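Glycerophosphoryl diester phosphodiesterase (PDB 3KS6) belongs to the glycerophosphoryl diester phosphodiesterase family, a group of TIM-barrel enzymes, and carries a bound magnesium ion. Local coordinates at residues Ser18-Phe23 and Ala75-Gly80; Glu90-Tyr95 and His129-Arg134; Gly186-Thr191 and Pro215-Lys220. All coordinates share one frame; numbering follows the deposited sequence.

Contact 1 of 3, residues Ser18-Phe23 and Ala75-Gly80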
loop_
_atom_site.group_PDB
_atom_site.type_symbol
_atom_site.label_atom_id
_atom_site.label_comp_id
_atom_site.label_asym_id
_atom_site.label_seq_id
_atom_site.Cartn_x
_atom_site.Cartn_y
_atom_site.Cartn_z
ATOM N N SER A 18 2.705 10.106 4.166
ATOM C CA SER A 18 3.945 9.362 4.446
ATOM C C SER A 18 4.853 10.067 5.445
ATOM O O SER A 18 6.096 10.125 5.282
ATOM C CB SER A 18 4.715 9.053 3.133
ATOM O OG SER A 18 3.872 8.437 2.193
ATOM N N THR A 19 4.252 10.571 6.520
ATOM C CA THR A 19 5.005 11.349 7.496
ATOM C C THR A 19 5.392 10.497 8.685
ATOM O O THR A 19 4.661 9.546 9.029
ATOM C CB THR A 19 4.169 12.531 8.074
ATOM O OG1 THR A 19 2.962 12.019 8.650
ATOM C CG2 THR A 19 3.855 13.626 6.979
ATOM N N PRO A 20 6.497 10.864 9.364
ATOM C CA PRO A 20 6.819 10.203 10.623
ATOM C C PRO A 20 5.649 10.191 11.632
ATOM O O PRO A 20 5.397 9.174 12.290
ATOM C CB PRO A 20 7.998 11.037 11.151
ATOM C CG PRO A 20 8.659 11.557 9.917
ATOM C CD PRO A 20 7.534 11.844 8.970
ATOM N N HIS A 21 4.928 11.303 11.761
ATOM C CA HIS A 21 3.756 11.340 12.666
ATOM C C HIS A 21 2.700 10.289 12.274
ATOM O O HIS A 21 2.213 9.539 13.132
ATOM C CB HIS A 21 3.161 12.752 12.684
ATOM C CG HIS A 21 2.028 12.923 13.640
ATOM N ND1 HIS A 21 1.165 13.997 13.580
ATOM C CD2 HIS A 21 1.594 12.148 14.662
ATOM C CE1 HIS A 21 0.268 13.888 14.545
ATOM N NE2 HIS A 21 0.502 12.773 15.209
ATOM N N GLY A 22 2.373 10.198 10.981
ATOM C CA GLY A 22 1.372 9.207 10.572
ATOM C C GLY A 22 1.838 7.786 10.782
ATOM O O GLY A 22 1.121 6.951 11.328
ATOM N N PHE A 23 3.071 7.495 10.396
ATOM C CA PHE A 23 3.532 6.132 10.568
ATOM C C PHE A 23 3.653 5.731 12.063
ATOM O O PHE A 23 3.437 4.570 12.416
ATOM C CB PHE A 23 4.839 5.899 9.827
ATOM C CG PHE A 23 4.708 5.906 8.329
ATOM C CD1 PHE A 23 3.888 4.988 7.686
ATOM C CD2 PHE A 23 5.465 6.771 7.542
ATOM C CE1 PHE A 23 3.770 4.965 6.319
ATOM C CE2 PHE A 23 5.345 6.724 6.160
ATOM C CZ PHE A 23 4.503 5.806 5.555
ATOM N N ALA A 75 14.193 17.967 2.095
ATOM C CA ALA A 75 12.803 18.288 1.809
ATOM C C ALA A 75 11.958 18.249 3.067
ATOM O O ALA A 75 12.218 17.466 3.970
ATOM C CB ALA A 75 12.242 17.301 0.810
ATOM N N THR A 76 10.940 19.110 3.092
ATOM C CA THR A 76 9.982 19.214 4.178
ATOM C C THR A 76 8.640 18.736 3.627
ATOM O O THR A 76 8.217 19.184 2.556
ATOM C CB THR A 76 9.852 20.679 4.646
ATOM O OG1 THR A 76 11.139 21.177 5.046
ATOM C CG2 THR A 76 8.886 20.798 5.808
ATOM N N ILE A 77 7.959 17.858 4.359
ATOM C CA ILE A 77 6.700 17.318 3.906
ATOM C C ILE A 77 5.568 18.287 4.211
ATOM O O ILE A 77 5.417 18.736 5.355
ATOM C CB ILE A 77 6.379 15.967 4.582
ATOM C CG1 ILE A 77 7.513 14.927 4.357
ATOM C CG2 ILE A 77 5.043 15.411 4.006
ATOM C CD1 ILE A 77 7.324 13.635 5.193
ATOM N N ARG A 78 4.742 18.558 3.204
ATOM C CA ARG A 78 3.569 19.411 3.392
ATOM C C ARG A 78 2.688 18.846 4.475
ATOM O O ARG A 78 2.431 17.639 4.499
ATOM C CB ARG A 78 2.749 19.499 2.113
ATOM C CG ARG A 78 3.466 20.245 1.064
ATOM C CD ARG A 78 2.627 20.520 -0.133
ATOM N NE ARG A 78 3.504 20.849 -1.248
ATOM C CZ ARG A 78 3.082 21.210 -2.450
ATOM N NH1 ARG A 78 1.787 21.317 -2.701
ATOM N NH2 ARG A 78 3.965 21.472 -3.397
ATOM N N TYR A 79 2.240 19.718 5.380
ATOM C CA TYR A 79 1.354 19.343 6.492
ATOM C C TYR A 79 2.033 18.443 7.508
ATOM O O TYR A 79 1.347 17.893 8.355
ATOM C CB TYR A 79 0.012 18.717 6.023
ATOM C CG TYR A 79 -0.594 19.359 4.835
ATOM C CD1 TYR A 79 -1.052 20.664 4.891
ATOM C CD2 TYR A 79 -0.704 18.677 3.631
ATOM C CE1 TYR A 79 -1.592 21.281 3.765
ATOM C CE2 TYR A 79 -1.230 19.280 2.510
ATOM C CZ TYR A 79 -1.680 20.575 2.579
ATOM O OH TYR A 79 -2.193 21.164 1.455
ATOM N N GLY A 80 3.373 18.360 7.457
ATOM C CA GLY A 80 4.164 17.455 8.274
ATOM C C GLY A 80 4.981 18.127 9.375
ATOM O O GLY A 80 5.888 17.502 9.945
HETATM O O HOH W 1 5.361 14.177 10.828
#
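Ser-18 meets the loop 75-80 through its backbone: its carbonyl O lies 3.7 Å from Ile-77 CD1, the far methyl of the isoleucine. The contact joins the start of helix 20-27 to the loop between helix 69-74 and strand 86-87 of this TIM-barrel protein, with the Ser-18 side chain about 8 Å from the magnesium ion. Thr-19 divides its two branches between two tasks. Its methyl CG2 sits 3.7 Å from Ile-77 CG2, the two side chains crossing at a slant, and also lies near Gly-80 CA. Thr-19 is the N-cap residue of helix 20-27: its OG1, held between the backbone N and carbonyl carbon (chi1 57°), accepts from Gly-22 N at 3.0 Å and is also hydrogen-bonded to Phe-15 O. Threonine suits the place because one beta carbon supplies both the cap and an apolar face. Pro-20, a residue at home in the first turn of a helix, brings the CD corner of its ring to Ile-77 CD1 at 4.2 Å. His-21 N donates to a water that bonds weakly to Gly-80 O, the end of a type II beta turn begun by Ile-77. Direct contact is mostly between aliphatic carbons and one carbonyl O, with polar communication passing through the water.

Contact 2 of 3, residues Glu90-Tyr95 and His129-Arg134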
loop_
_atom_site.group_PDB
_atom_site.type_symbol
_atom_site.label_atom_id
_atom_site.label_comp_id
_atom_site.label_asym_id
_atom_site.label_seq_id
_atom_site.Cartn_x
_atom_site.Cartn_y
_atom_site.Cartn_z
ATOM N N GLU A 90 14.245 3.564 8.861
ATOM C CA GLU A 90 13.585 4.386 9.875
ATOM C C GLU A 90 12.141 3.934 10.089
ATOM O O GLU A 90 11.671 3.885 11.230
ATOM C CB GLU A 90 13.653 5.848 9.467
ATOM C CG GLU A 90 15.075 6.404 9.563
ATOM C CD GLU A 90 15.292 7.748 8.812
ATOM O OE1 GLU A 90 14.399 8.243 8.096
ATOM O OE2 GLU A 90 16.405 8.291 8.931
ATOM N N LEU A 91 11.445 3.597 8.991
ATOM C CA LEU A 91 10.084 3.043 9.068
ATOM C C LEU A 91 10.083 1.718 9.832
ATOM O O LEU A 91 9.257 1.487 10.720
ATOM C CB LEU A 91 9.458 2.883 7.665
ATOM C CG LEU A 91 8.008 2.357 7.584
ATOM C CD1 LEU A 91 6.978 3.223 8.346
ATOM C CD2 LEU A 91 7.592 2.152 6.140
ATOM N N CYS A 92 11.022 0.847 9.503
ATOM C CA CYS A 92 11.115 -0.454 10.170
ATOM C C CYS A 92 11.295 -0.288 11.683
ATOM O O CYS A 92 10.638 -0.954 12.476
ATOM C CB CYS A 92 12.276 -1.259 9.582
ATOM S SG CYS A 92 11.978 -1.920 7.949
ATOM N N ALA A 93 12.132 0.669 12.075
ATOM C CA ALA A 93 12.345 0.951 13.515
ATOM C C ALA A 93 11.064 1.326 14.238
ATOM O O ALA A 93 10.878 1.008 15.429
ATOM C CB ALA A 93 13.381 2.051 13.687
ATOM N N LEU A 94 10.145 2.008 13.555
ATOM C CA LEU A 94 8.890 2.353 14.196
ATOM C C LEU A 94 7.993 1.134 14.478
ATOM O O LEU A 94 7.091 1.216 15.315
ATOM C CB LEU A 94 8.108 3.350 13.330
ATOM C CG LEU A 94 8.729 4.718 13.105
ATOM C CD1 LEU A 94 7.808 5.502 12.130
ATOM C CD2 LEU A 94 8.912 5.450 14.475
ATOM N N TYR A 95 8.161 0.062 13.709
ATOM C CA TYR A 95 7.235 -1.080 13.739
ATOM C C TYR A 95 7.806 -2.320 14.441
ATOM O O TYR A 95 7.128 -3.347 14.546
ATOM C CB TYR A 95 6.733 -1.391 12.312
ATOM C CG TYR A 95 5.657 -0.390 11.908
ATOM C CD1 TYR A 95 5.992 0.878 11.493
ATOM C CD2 TYR A 95 4.317 -0.704 12.006
ATOM C CE1 TYR A 95 5.046 1.797 11.171
ATOM C CE2 TYR A 95 3.350 0.208 11.700
ATOM C CZ TYR A 95 3.710 1.463 11.275
ATOM O OH TYR A 95 2.753 2.406 10.958
ATOM N N HIS A 129 16.370 -5.621 8.501
ATOM C CA HIS A 129 15.685 -5.068 9.662
ATOM C C HIS A 129 14.571 -6.011 10.170
ATOM O O HIS A 129 13.698 -5.586 10.907
ATOM C CB HIS A 129 15.172 -3.657 9.333
ATOM C CG HIS A 129 16.264 -2.752 8.859
ATOM N ND1 HIS A 129 17.339 -2.427 9.655
ATOM C CD2 HIS A 129 16.512 -2.195 7.651
ATOM C CE1 HIS A 129 18.184 -1.685 8.967
ATOM N NE2 HIS A 129 17.704 -1.520 7.751
ATOM N N SER A 130 14.626 -7.272 9.738
ATOM C CA SER A 130 13.732 -8.344 10.168
ATOM C C SER A 130 12.255 -8.026 10.007
ATOM O O SER A 130 11.441 -8.351 10.886
ATOM C CB SER A 130 14.026 -8.736 11.611
ATOM O OG SER A 130 15.384 -9.139 11.745
HETATM N N MSE A 131 11.908 -7.395 8.891
HETATM C CA MSE A 131 10.508 -7.094 8.593
HETATM C C MSE A 131 9.961 -7.878 7.394
HETATM O O MSE A 131 8.760 -7.788 7.128
HETATM C CB MSE A 131 10.309 -5.595 8.383
HETATM C CG MSE A 131 10.497 -4.760 9.631
HETATM SE SE MSE A 131 9.165 -5.205 10.990
HETATM C CE MSE A 131 7.551 -4.738 10.047
ATOM N N LEU A 132 10.786 -8.654 6.676
ATOM C CA LEU A 132 10.301 -9.362 5.497
ATOM C C LEU A 132 9.139 -10.276 5.823
ATOM O O LEU A 132 8.161 -10.318 5.095
ATOM C CB LEU A 132 11.393 -10.218 4.839
ATOM C CG LEU A 132 11.029 -10.861 3.487
ATOM C CD1 LEU A 132 10.590 -9.812 2.468
ATOM C CD2 LEU A 132 12.203 -11.711 2.951
ATOM N N GLU A 133 9.268 -11.028 6.917
ATOM C CA GLU A 133 8.235 -11.987 7.306
ATOM C C GLU A 133 6.958 -11.335 7.797
ATOM O O GLU A 133 5.972 -12.032 8.038
ATOM C CB GLU A 133 8.775 -12.988 8.340
ATOM C CG GLU A 133 9.954 -13.836 7.800
ATOM C CD GLU A 133 9.691 -14.405 6.379
ATOM O OE1 GLU A 133 8.658 -15.105 6.161
ATOM O OE2 GLU A 133 10.522 -14.132 5.479
ATOM N N ARG A 134 6.972 -10.016 7.946
ATOM C CA ARG A 134 5.770 -9.273 8.271
ATOM C C ARG A 134 5.310 -8.397 7.119
ATOM O O ARG A 134 4.581 -7.446 7.332
ATOM C CB ARG A 134 6.006 -8.416 9.495
ATOM C CG ARG A 134 6.312 -9.231 10.758
ATOM C CD ARG A 134 6.798 -8.349 11.918
ATOM N NE ARG A 134 5.953 -7.201 12.194
ATOM C CZ ARG A 134 6.267 -6.213 13.024
ATOM N NH1 ARG A 134 7.417 -6.221 13.690
ATOM N NH2 ARG A 134 5.414 -5.219 13.181
HETATM O O HOH W 2 12.166 -3.419 12.753
#
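Cys-92 and Met-131, a selenomethionine here, meet because each first torsion sets the chain beside its own backbone N (chi1 -74° and -68°); the Met-131 chain then folds back at its next two torsions. This is the packing of one barrel helix, 88-95, against the loop that leads from helix 118-128 into strand 135-139 of the TIM barrel. A Schellman motif ends helix 118-128, with Ser-130 in its positive-phi position, and turns the chain so that His-129 and Met-131 both face helix 88-95. Cys-92 fits between them: SG is 3.6 Å from Met-131 CG, and CB is 3.8 Å from His-129 CB. A small, apolar thiol suits so close an approach of backbones. One turn on, Tyr-95 presents its CB to Met-131 CE, while its ring leads away to an edge-to-face contact with Phe-102 of strand 101-106. The same CE lies 3.5 Å above the guanidinium plane of Arg-134, over its centre. A water bridges Cys-92 O, weakly, and His-129 O. Arginine suits its place because its several N-H groups can serve several acceptors: NE reaches Asn-101 OD1, NH2 also bonds Val-100 O, and the two terminal nitrogens grip one atom, NH1 at 3.0 Å and NH2 at 2.9 Å from Tyr-95 O, both from the same face of the carbonyl plane.

Contact 3 of 3, residues Gly186-Thr191 and Pro215-Lys220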
loop_
_atom_site.group_PDB
_atom_site.type_symbol
_atom_site.label_atom_id
_atom_site.label_comp_id
_atom_site.label_asym_id
_atom_site.label_seq_id
_atom_site.Cartn_x
_atom_site.Cartn_y
_atom_site.Cartn_z
ATOM N N GLY A 186 -6.551 -6.125 -5.758
ATOM C CA GLY A 186 -7.145 -5.008 -5.033
ATOM C C GLY A 186 -7.687 -4.046 -6.075
ATOM O O GLY A 186 -6.964 -3.702 -6.996
ATOM N N VAL A 187 -8.962 -3.681 -5.952
ATOM C CA VAL A 187 -9.601 -2.709 -6.833
ATOM C C VAL A 187 -9.984 -1.446 -6.053
ATOM O O VAL A 187 -10.236 -1.490 -4.812
ATOM C CB VAL A 187 -10.876 -3.320 -7.564
ATOM C CG1 VAL A 187 -10.529 -4.668 -8.249
ATOM C CG2 VAL A 187 -12.075 -3.516 -6.611
ATOM N N HIS A 188 -10.075 -0.307 -6.771
ATOM C CA HIS A 188 -10.613 0.932 -6.195
ATOM C C HIS A 188 -12.004 0.638 -5.634
ATOM O O HIS A 188 -12.822 0.020 -6.302
ATOM C CB HIS A 188 -10.731 2.001 -7.269
ATOM C CG HIS A 188 -10.951 3.392 -6.751
ATOM N ND1 HIS A 188 -12.085 3.779 -6.057
ATOM C CD2 HIS A 188 -10.173 4.491 -6.832
ATOM C CE1 HIS A 188 -11.977 5.054 -5.721
ATOM N NE2 HIS A 188 -10.831 5.512 -6.184
ATOM N N ILE A 189 -12.280 1.107 -4.419
ATOM C CA ILE A 189 -13.565 0.846 -3.761
ATOM C C ILE A 189 -14.754 1.247 -4.627
ATOM O O ILE A 189 -15.782 0.584 -4.628
ATOM C CB ILE A 189 -13.622 1.580 -2.354
ATOM C CG1 ILE A 189 -14.868 1.188 -1.544
ATOM C CG2 ILE A 189 -13.501 3.092 -2.503
ATOM C CD1 ILE A 189 -15.070 -0.278 -1.390
ATOM N N ASP A 190 -14.625 2.343 -5.369
ATOM C CA ASP A 190 -15.732 2.819 -6.215
ATOM C C ASP A 190 -16.023 1.901 -7.406
ATOM O O ASP A 190 -17.063 2.060 -8.016
ATOM C CB ASP A 190 -15.511 4.262 -6.703
ATOM C CG ASP A 190 -15.545 5.304 -5.577
ATOM O OD1 ASP A 190 -16.081 5.021 -4.478
ATOM O OD2 ASP A 190 -15.026 6.406 -5.838
ATOM N N THR A 191 -15.110 0.974 -7.734
ATOM C CA THR A 191 -15.326 -0.034 -8.759
ATOM C C THR A 191 -15.759 -1.414 -8.229
ATOM O O THR A 191 -16.037 -2.335 -8.992
ATOM C CB THR A 191 -14.093 -0.182 -9.671
ATOM O OG1 THR A 191 -13.012 -0.811 -8.960
ATOM C CG2 THR A 191 -13.668 1.190 -10.230
ATOM N N PRO A 215 -16.749 7.822 4.895
ATOM C CA PRO A 215 -17.587 6.891 5.596
ATOM C C PRO A 215 -18.369 5.967 4.719
ATOM O O PRO A 215 -18.495 4.791 5.062
ATOM C CB PRO A 215 -18.558 7.807 6.383
ATOM C CG PRO A 215 -17.803 9.036 6.586
ATOM C CD PRO A 215 -16.974 9.204 5.353
ATOM N N SER A 216 -18.930 6.478 3.617
ATOM C CA SER A 216 -19.727 5.635 2.733
ATOM C C SER A 216 -18.847 4.543 2.092
ATOM O O SER A 216 -19.275 3.396 1.959
ATOM C CB SER A 216 -20.427 6.463 1.645
ATOM O OG SER A 216 -19.533 7.392 1.071
ATOM N N GLN A 217 -17.651 4.926 1.684
ATOM C CA GLN A 217 -16.714 3.973 1.053
ATOM C C GLN A 217 -16.230 2.908 2.040
ATOM O O GLN A 217 -16.182 1.740 1.728
ATOM C CB GLN A 217 -15.507 4.723 0.520
ATOM C CG GLN A 217 -15.772 5.439 -0.766
ATOM C CD GLN A 217 -14.635 6.307 -1.168
ATOM O OE1 GLN A 217 -13.929 6.890 -0.329
ATOM N NE2 GLN A 217 -14.439 6.422 -2.490
ATOM N N ILE A 218 -15.847 3.350 3.235
ATOM C CA ILE A 218 -15.473 2.454 4.308
ATOM C C ILE A 218 -16.613 1.496 4.643
ATOM O O ILE A 218 -16.395 0.287 4.721
ATOM C CB ILE A 218 -15.016 3.225 5.571
ATOM C CG1 ILE A 218 -13.705 3.998 5.312
ATOM C CG2 ILE A 218 -14.887 2.249 6.772
ATOM C CD1 ILE A 218 -13.373 5.064 6.352
ATOM N N THR A 219 -17.829 2.026 4.796
ATOM C CA THR A 219 -18.989 1.183 5.128
ATOM C C THR A 219 -19.310 0.210 3.984
ATOM O O THR A 219 -19.688 -0.936 4.208
ATOM C CB THR A 219 -20.223 2.073 5.471
ATOM O OG1 THR A 219 -19.954 2.816 6.663
ATOM C CG2 THR A 219 -21.456 1.204 5.630
ATOM N N LYS A 220 -19.103 0.643 2.735
ATOM C CA LYS A 220 -19.330 -0.252 1.611
ATOM C C LYS A 220 -18.363 -1.441 1.692
ATOM O O LYS A 220 -18.757 -2.592 1.509
ATOM C CB LYS A 220 -19.151 0.494 0.301
ATOM C CG LYS A 220 -19.159 -0.353 -0.932
ATOM C CD LYS A 220 -18.931 0.546 -2.142
ATOM C CE LYS A 220 -18.865 -0.256 -3.404
ATOM N NZ LYS A 220 -18.680 0.655 -4.581
HETATM O O HOH W 3 -17.949 3.387 -3.681
#
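At the C-terminal end of barrel strand 184-188 the chain breaks into a short 3-10 turn, 189-191, and this turn packs against the first turns of helix 215-224, which follows the neighbouring parallel strand 206-210. Ile-189 is the buried centre. With CG1 anti to the backbone N (chi1 -172°), its branches spread over the helix: CG1 approaches Gln-217 O at 3.6 Å, CG2 lies against the Gln-217 amide, 3.5 Å from NE2, and CD1 reaches the methylenes of Lys-220. A beta-branched residue suits this site, since CG2 meets Gln-217 while the CG1-CD1 arm meets both Gln-217 and Lys-220.

Around this apolar centre the polar ends close the contact. Gln-217 crosses Asp-190 at a slant and gives an almost straight bond, NE2 to OD1 at 2.9 Å with an N-H...O angle of 175°. The donor meets OD1 on the syn side, though 34° out of the carboxylate plane. At the other end of the same amide, OE1 accepts from the backbone N atoms of His-213 and Thr-214, which fixes the rotation of the group. Lys-220 runs fully extended past Ile-189 in the opposite direction, and NZ donates to Ile-189 O at 2.9 Å; its ammonium also bonds Ala-192 O. A water links Asp-190 OD1 and Lys-220 NZ, which are 5.1 Å apart, and the attraction of the two charges may add to the contact.

The turn itself is braced by His-188, whose ND1 accepts from Asp-190 N at 3.0 Å in the ring plane, while Thr-191 OG1 donates to His-188 O on a lone pair. The whole follows the beta-alpha order of a TIM barrel, in which the loop after one parallel strand meets the helix after the next.

How the contacts relate
Along the chain the three contacts follow in series, each closing before the next begins, and all belong to the same TIM-barrel domain, built on a mainly parallel curled sheet. Contacts 1 and 2, with centres 19 Å apart, are neighbours: helix 20-27 lies against helix 88-95, where Phe-23 packs on Leu-91 and Leu-94, and Phe-23 O probably bonds Tyr-95 OH. Contact 3 stands apart, about 15 Å from contact 1 and 17 Å from contact 2 between nearest atoms, and lies across the chain's centre from contact 2. The first two are thus joined directly through Phe-23 in the earlier part of the chain, while the third joins later strands and helices.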